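Local structure of protein YibA (Escherichia coli, 1OYZ) at residues K233-V237 / Y262-D266; R209-I213 / V227-E231; K251-L257 / I274-S280. The protein is of unknown function, with an oxidoreductase role only weakly suggested, and folds as an all-helical HEAT-repeat protein that curves into an elongated solenoid. One frame throughout, in Å; residues are numbered along the deposited sequence.

Contact 1: K233-V237 / Y262-D266; sequences KKNTV and YKFDD
Lys263 opens the contact by sending its ammonium group to the backbone of 233-237. Its CG lies anti to the backbone N (chi1 -173°), and beyond CG the chain runs fully extended, so that NZ is delivered across the gap to the carbonyls that follow helix 225-232. The direct bond from Lys263 NZ to Lys234 O is weak at 3.4 Å. Water 1 makes the shorter, and probably firmer, link: it donates to Lys234 O at 2.6 Å and accepts from Lys263 NZ at 2.9 Å. Lys233 O also lies close by, at 3.5 Å from Lys263 NZ, so the cation ends among backbone oxygens, a setting that suits a long, flexible lysine. Lys234, whose carbonyl takes part, has its own ammonium engaged in a salt bridge with Glu231.

Phe264 follows and brings the apolar half. A chi1 of -61° sets its CG beside the backbone N and carries the ring toward 233-237, with CE1 and CZ leading. Val237 meets that end with one methyl, CG2 standing 3.7 Å from Phe264 CZ, and the two side chains cross at about a right angle. Asn235 O approaches obliquely, 3.6 Å from Phe264 CE1, while Lys234 O and water 1 lie at the ring edge, where the weakly positive C-H rim suits an oxygen.

The two inter-helix loops, 233-237 and 262-266, thus meet at the surface of this all-helical solenoid. With just 177 Å² buried, the chemistry implies a light association, held more by a water bridge and one apolar touch than by direct polar bonds.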
# COMPACT_ATOMS: atom_id res chain seq x y z
N LYS A 233 8.80 16.71 22.62
CA LYS A 233 9.51 17.93 23.02
C LYS A 233 10.01 18.78 21.86
O LYS A 233 10.59 19.84 22.06
CB LYS A 233 10.68 17.59 23.95
CG LYS A 233 10.23 17.01 25.27
CD LYS A 233 11.42 16.74 26.17
CE LYS A 233 10.98 16.42 27.59
NZ LYS A 233 12.17 16.47 28.50
N LYS A 234 9.76 18.32 20.65
CA LYS A 234 10.21 19.08 19.50
C LYS A 234 9.40 20.36 19.30
O LYS A 234 8.28 20.51 19.81
CB LYS A 234 10.16 18.19 18.26
CG LYS A 234 11.16 17.03 18.38
CD LYS A 234 11.16 16.14 17.15
CE LYS A 234 12.32 15.17 17.17
NZ LYS A 234 12.28 14.29 15.97
N ASN A 235 10.00 21.29 18.58
CA ASN A 235 9.39 22.57 18.27
C ASN A 235 8.20 22.32 17.33
O ASN A 235 7.14 22.93 17.45
CB ASN A 235 10.43 23.46 17.61
CG ASN A 235 10.15 24.91 17.84
OD1 ASN A 235 10.27 25.40 18.97
ND2 ASN A 235 9.77 25.62 16.77
N THR A 236 8.42 21.43 16.37
CA THR A 236 7.41 21.00 15.41
C THR A 236 7.12 19.54 15.81
O THR A 236 8.01 18.70 15.74
CB THR A 236 7.95 21.00 13.96
OG1 THR A 236 8.37 22.32 13.60
CG2 THR A 236 6.87 20.52 13.00
N VAL A 237 5.89 19.26 16.21
CA VAL A 237 5.50 17.92 16.65
C VAL A 237 4.48 17.30 15.69
O VAL A 237 3.67 18.02 15.12
CB VAL A 237 4.87 18.00 18.09
CG1 VAL A 237 4.34 16.62 18.53
CG2 VAL A 237 5.90 18.54 19.09
N TYR A 262 0.26 25.14 26.52
CA TYR A 262 0.61 26.55 26.43
C TYR A 262 1.61 26.85 25.33
O TYR A 262 1.96 28.01 25.09
CB TYR A 262 1.19 27.04 27.77
CG TYR A 262 0.37 26.65 28.97
CD1 TYR A 262 0.48 25.37 29.52
CD2 TYR A 262 -0.57 27.52 29.52
CE1 TYR A 262 -0.33 24.97 30.60
CE2 TYR A 262 -1.38 27.14 30.59
CZ TYR A 262 -1.25 25.85 31.12
OH TYR A 262 -2.07 25.47 32.15
N LYS A 263 2.04 25.80 24.65
CA LYS A 263 3.03 25.91 23.59
C LYS A 263 2.46 26.01 22.17
O LYS A 263 3.05 26.66 21.32
CB LYS A 263 3.99 24.71 23.69
CG LYS A 263 5.19 24.75 22.77
CD LYS A 263 6.13 23.56 23.03
CE LYS A 263 7.35 23.62 22.12
NZ LYS A 263 8.40 22.60 22.44
N PHE A 264 1.33 25.37 21.92
CA PHE A 264 0.73 25.37 20.58
C PHE A 264 -0.62 26.10 20.57
O PHE A 264 -1.48 25.86 21.42
CB PHE A 264 0.56 23.92 20.12
CG PHE A 264 1.86 23.16 20.03
CD1 PHE A 264 2.60 23.14 18.85
CD2 PHE A 264 2.37 22.48 21.14
CE1 PHE A 264 3.82 22.47 18.77
CE2 PHE A 264 3.58 21.81 21.07
CZ PHE A 264 4.32 21.80 19.89
N ASP A 265 -0.82 26.98 19.59
CA ASP A 265 -2.07 27.73 19.51
C ASP A 265 -3.31 26.87 19.56
O ASP A 265 -4.24 27.16 20.30
CB ASP A 265 -2.07 28.62 18.27
CG ASP A 265 -1.09 29.78 18.39
OD1 ASP A 265 -1.19 30.51 19.40
OD2 ASP A 265 -0.24 29.95 17.49
N ASP A 266 -3.34 25.80 18.77
CA ASP A 266 -4.50 24.90 18.79
C ASP A 266 -4.11 23.64 19.56
O ASP A 266 -3.59 22.69 18.98
CB ASP A 266 -4.88 24.51 17.38
CG ASP A 266 -3.69 24.03 16.60
OD1 ASP A 266 -3.90 23.37 15.55
OD2 ASP A 266 -2.55 24.32 17.03
O HOH W 1 6.70 20.30 21.81

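Contact 2: R209-I213 / V227-E231; sequences RIEAI and VLCDE
Arg209 grips Glu231 end-on, with NH1 and NH2 both directed to the single oxygen OE1. The NH2 bond is the shorter and straighter, 2.9 Å from Arg209 NH2 to Glu231 OE1 with an N-H...O angle of 157°; Arg209 NH1 reaches the same oxygen at 3.2 Å. OE1 lies in the guanidinium plane, yet both nitrogens come to it from one face of the carboxylate, turned 52° from the guanidinium plane. A bend at chi3 (62°) swings the guanidinium round to the acid, and NE is satisfied by Leu201 O. Glu231 is buried; its OE1 also pairs with Lys234, so two cations probably stabilise its charge, and OE2 is hydrogen-bonded outside the two segments.

Consistent with a HEAT-type solenoid, helices 206-218 and 225-232 pack here, their local axes 11.8 Å apart. Beneath the salt bridge the partners are branched and apolar, which suits a buried meeting of helices: Ile213 CD1 lies 3.9 Å from Val227 CG2, and Ile213 CG2 is 3.7 Å from Leu228 CD1. Replacing Arg209 with a methionine would probably leave the buried Glu231 carboxylate short of charge compensation and Leu201 O without this donor. Val227 CG2 also touches the guanidinium edge, 3.2 Å from Arg209 NH2.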
# COMPACT_ATOMS: atom_id res chain seq x y z
N ARG A 209 9.39 5.07 11.61
CA ARG A 209 9.41 5.33 13.05
C ARG A 209 8.03 5.74 13.52
O ARG A 209 7.57 5.35 14.61
CB ARG A 209 10.40 6.45 13.39
CG ARG A 209 11.87 6.11 13.26
CD ARG A 209 12.72 7.33 13.65
NE ARG A 209 12.48 7.69 15.05
CZ ARG A 209 12.05 8.88 15.49
NH1 ARG A 209 11.79 9.88 14.65
NH2 ARG A 209 11.88 9.07 16.79
N ILE A 210 7.35 6.55 12.71
CA ILE A 210 6.00 6.98 13.09
C ILE A 210 5.04 5.82 13.20
O ILE A 210 4.30 5.74 14.17
CB ILE A 210 5.46 8.04 12.11
CG1 ILE A 210 6.14 9.38 12.39
CG2 ILE A 210 3.95 8.15 12.25
CD1 ILE A 210 6.06 10.39 11.23
N GLU A 211 5.04 4.90 12.23
CA GLU A 211 4.14 3.75 12.32
C GLU A 211 4.49 2.85 13.54
O GLU A 211 3.59 2.26 14.17
CB GLU A 211 4.18 2.90 11.02
CG GLU A 211 3.49 3.57 9.76
CD GLU A 211 1.98 3.65 9.85
OE1 GLU A 211 1.41 2.72 10.46
OE2 GLU A 211 1.33 4.61 9.27
N ALA A 212 5.78 2.73 13.85
CA ALA A 212 6.22 1.91 15.00
C ALA A 212 5.70 2.57 16.28
O ALA A 212 5.16 1.90 17.17
CB ALA A 212 7.76 1.82 15.02
N ILE A 213 5.84 3.88 16.36
CA ILE A 213 5.35 4.62 17.51
C ILE A 213 3.85 4.46 17.69
O ILE A 213 3.36 4.19 18.80
CB ILE A 213 5.69 6.11 17.39
CG1 ILE A 213 7.21 6.28 17.54
CG2 ILE A 213 4.94 6.91 18.47
CD1 ILE A 213 7.74 7.60 17.14
N VAL A 227 11.29 7.37 23.31
CA VAL A 227 11.25 8.06 22.02
C VAL A 227 10.03 8.96 21.98
O VAL A 227 10.08 10.09 21.49
CB VAL A 227 11.22 7.03 20.84
CG1 VAL A 227 10.22 5.94 21.15
CG2 VAL A 227 10.84 7.73 19.53
N LEU A 228 8.93 8.48 22.51
CA LEU A 228 7.72 9.28 22.51
C LEU A 228 8.01 10.62 23.21
O LEU A 228 7.72 11.70 22.68
CB LEU A 228 6.61 8.50 23.21
CG LEU A 228 5.16 8.91 22.90
CD1 LEU A 228 4.96 9.09 21.40
CD2 LEU A 228 4.23 7.86 23.46
N CYS A 229 8.61 10.54 24.40
CA CYS A 229 8.98 11.74 25.16
C CYS A 229 9.82 12.69 24.30
O CYS A 229 9.56 13.91 24.27
CB CYS A 229 9.80 11.35 26.41
SG CYS A 229 10.59 12.75 27.27
N ASP A 230 10.81 12.16 23.59
CA ASP A 230 11.64 13.02 22.76
C ASP A 230 10.87 13.74 21.65
O ASP A 230 11.15 14.90 21.35
CB ASP A 230 12.77 12.24 22.09
CG ASP A 230 13.73 11.65 23.09
OD1 ASP A 230 14.56 10.81 22.66
OD2 ASP A 230 13.66 12.02 24.28
N GLU A 231 9.94 13.03 21.03
CA GLU A 231 9.16 13.57 19.93
C GLU A 231 8.23 14.66 20.40
O GLU A 231 8.03 15.66 19.71
CB GLU A 231 8.36 12.45 19.27
CG GLU A 231 9.24 11.53 18.50
CD GLU A 231 9.93 12.23 17.35
OE1 GLU A 231 11.09 11.88 17.05
OE2 GLU A 231 9.32 13.14 16.76

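Contact 3: K251-L257 / I274-S280; sequences KTLLPVL and IDKLKRS
Lys251 meets the chain end at Leu277 and Ser280; well away from its ammonium, the flat guanidinium of Arg279 has one face over its own segment, with Lys276 CA 3.3 Å above the plane and Asp275 O also over it, both displaced toward the rim. The guanidinium thus lies back over Asp275 and Lys276 of helix 268-277, while the backbone carries on to Ser280.

Lys251 NZ forms a salt bridge with the C-terminal carboxylate, 3.0 Å from Ser280 OXT, and also donates to Leu277 O at 3.1 Å. That carbonyl receives it at a C=O...N angle of 153°, with the nitrogen tilted 27° from the carbonyl plane. The lysine chain is extended until chi4 (46°), where a bend turns NZ in between the two oxygens. Water 2 accepts from NZ and donates to Leu277 O, adding an indirect link to the direct one. A cation suits this place, since the partly negative carbonyl near the helix C-terminus and the negative terminal carboxylate would both probably favour it.

Behind this polar end, helices 254-261 and 268-277, the last two of the chain, pack together through aliphatic side chains, consistent with a HEAT-type solenoid. Leu277 is the central one: its CD1 methyl serves two neighbours, 3.5 Å from Leu254 CD2 and 3.6 Å from Leu257 CD1. It slides past Leu254 in the opposite direction but crosses Leu257 at about a right angle. Further along, Leu257 CB rests 3.6 Å from Ile274 CG1, and the CG2 branch of Ile274 lies 4.0 Å from Leu254 CD2. Leu253 touches Leu277 more lightly and also packs on helix 225-232, through Leu225 and Leu232.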
# COMPACT_ATOMS: atom_id res chain seq x y z
N LYS A 251 0.55 7.64 32.31
CA LYS A 251 0.50 8.99 32.87
C LYS A 251 1.83 9.69 32.99
O LYS A 251 1.89 10.84 33.42
CB LYS A 251 -0.21 8.98 34.21
CG LYS A 251 -1.66 8.48 34.16
CD LYS A 251 -2.35 8.65 35.53
CE LYS A 251 -3.84 8.34 35.47
NZ LYS A 251 -4.05 7.06 34.70
N THR A 252 2.90 9.02 32.60
CA THR A 252 4.20 9.64 32.66
C THR A 252 4.23 10.82 31.69
O THR A 252 5.04 11.73 31.83
CB THR A 252 5.33 8.69 32.22
OG1 THR A 252 5.26 7.49 32.99
CG2 THR A 252 6.68 9.35 32.42
N LEU A 253 3.36 10.78 30.69
CA LEU A 253 3.33 11.83 29.70
C LEU A 253 2.42 13.02 30.01
O LEU A 253 2.36 13.96 29.23
CB LEU A 253 2.94 11.27 28.33
CG LEU A 253 3.91 10.26 27.73
CD1 LEU A 253 3.73 8.96 28.45
CD2 LEU A 253 3.62 10.04 26.26
N LEU A 254 1.73 12.99 31.14
CA LEU A 254 0.85 14.11 31.46
C LEU A 254 1.59 15.42 31.63
O LEU A 254 1.20 16.42 31.07
CB LEU A 254 0.01 13.80 32.70
CG LEU A 254 -1.11 12.78 32.45
CD1 LEU A 254 -1.75 12.35 33.78
CD2 LEU A 254 -2.16 13.40 31.55
N PRO A 255 2.69 15.42 32.40
CA PRO A 255 3.41 16.68 32.59
C PRO A 255 3.76 17.41 31.30
O PRO A 255 3.44 18.59 31.14
CB PRO A 255 4.65 16.24 33.37
CG PRO A 255 4.13 15.07 34.17
CD PRO A 255 3.39 14.32 33.08
N VAL A 256 4.40 16.70 30.37
CA VAL A 256 4.80 17.27 29.11
C VAL A 256 3.61 17.70 28.28
O VAL A 256 3.67 18.71 27.59
CB VAL A 256 5.65 16.27 28.28
CG1 VAL A 256 6.93 15.95 29.01
CG2 VAL A 256 4.86 14.99 28.05
N LEU A 257 2.53 16.93 28.33
CA LEU A 257 1.33 17.28 27.56
C LEU A 257 0.81 18.59 28.12
O LEU A 257 0.51 19.53 27.37
CB LEU A 257 0.26 16.19 27.67
CG LEU A 257 0.53 14.87 26.93
CD1 LEU A 257 -0.60 13.89 27.23
CD2 LEU A 257 0.66 15.08 25.41
N ILE A 274 -4.74 14.18 26.81
CA ILE A 274 -4.78 14.33 28.26
C ILE A 274 -6.04 13.72 28.88
O ILE A 274 -5.98 13.10 29.96
CB ILE A 274 -4.69 15.79 28.66
CG1 ILE A 274 -3.34 16.35 28.21
CG2 ILE A 274 -4.90 15.91 30.17
CD1 ILE A 274 -3.07 17.76 28.64
N ASP A 275 -7.17 13.88 28.21
CA ASP A 275 -8.44 13.34 28.70
C ASP A 275 -8.41 11.83 28.76
O ASP A 275 -8.97 11.23 29.68
CB ASP A 275 -9.59 13.81 27.81
CG ASP A 275 -9.76 15.31 27.86
OD1 ASP A 275 -9.74 15.84 28.98
OD2 ASP A 275 -9.92 15.95 26.79
N LYS A 276 -7.78 11.23 27.76
CA LYS A 276 -7.66 9.77 27.70
C LYS A 276 -6.79 9.22 28.82
O LYS A 276 -7.10 8.19 29.41
CB LYS A 276 -7.05 9.34 26.36
CG LYS A 276 -7.93 9.64 25.17
CD LYS A 276 -7.28 9.14 23.89
CE LYS A 276 -7.92 9.79 22.68
NZ LYS A 276 -7.24 9.41 21.40
N LEU A 277 -5.69 9.92 29.11
CA LEU A 277 -4.78 9.51 30.16
C LEU A 277 -5.42 9.56 31.53
O LEU A 277 -5.33 8.60 32.30
CB LEU A 277 -3.52 10.39 30.15
CG LEU A 277 -2.55 10.12 29.01
CD1 LEU A 277 -1.27 10.94 29.16
CD2 LEU A 277 -2.23 8.64 29.02
N LYS A 278 -6.06 10.68 31.82
CA LYS A 278 -6.70 10.86 33.11
C LYS A 278 -7.75 9.80 33.36
O LYS A 278 -8.21 9.64 34.49
CB LYS A 278 -7.29 12.25 33.21
CG LYS A 278 -6.24 13.31 33.41
CD LYS A 278 -6.88 14.66 33.48
CE LYS A 278 -5.90 15.74 33.88
NZ LYS A 278 -6.62 17.06 33.89
N ARG A 279 -8.11 9.07 32.31
CA ARG A 279 -9.09 8.01 32.44
C ARG A 279 -8.38 6.70 32.79
O ARG A 279 -7.23 6.48 32.41
CB ARG A 279 -9.89 7.84 31.15
CG ARG A 279 -11.08 8.79 31.05
CD ARG A 279 -12.11 8.31 30.02
NE ARG A 279 -11.98 8.98 28.73
CZ ARG A 279 -11.19 8.57 27.74
NH1 ARG A 279 -10.45 7.47 27.88
NH2 ARG A 279 -11.15 9.26 26.61
N SER A 280 -9.09 5.84 33.53
CA SER A 280 -8.58 4.55 34.00
C SER A 280 -7.63 4.79 35.17
O SER A 280 -7.82 4.13 36.22
CB SER A 280 -7.85 3.78 32.87
OG SER A 280 -6.46 4.11 32.82
OXT SER A 280 -6.71 5.63 35.03
O HOH W 2 -4.53 5.99 31.96

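Overall arrangement
All three contacts belong to the C-terminal end of the solenoid and lie on the same side of the chain's centre. Contact 2 is the most inward, its centre about 21 Å from that of the chain, against about 31 Å for contact 1 and 33 Å for contact 3. Helix 225-232 ties them together: Leu228 CD2 packs on Leu253 CD2 at 3.6 Å, joining contacts 2 and 3, and Val237 CG2 lies 3.6 Å from Glu231 O, joining contacts 1 and 2. Contacts 1 and 3 interleave along the chain without touching, their nearest atoms about 4 Å apart. With the function unknown, no active site or ligand can be placed beside them.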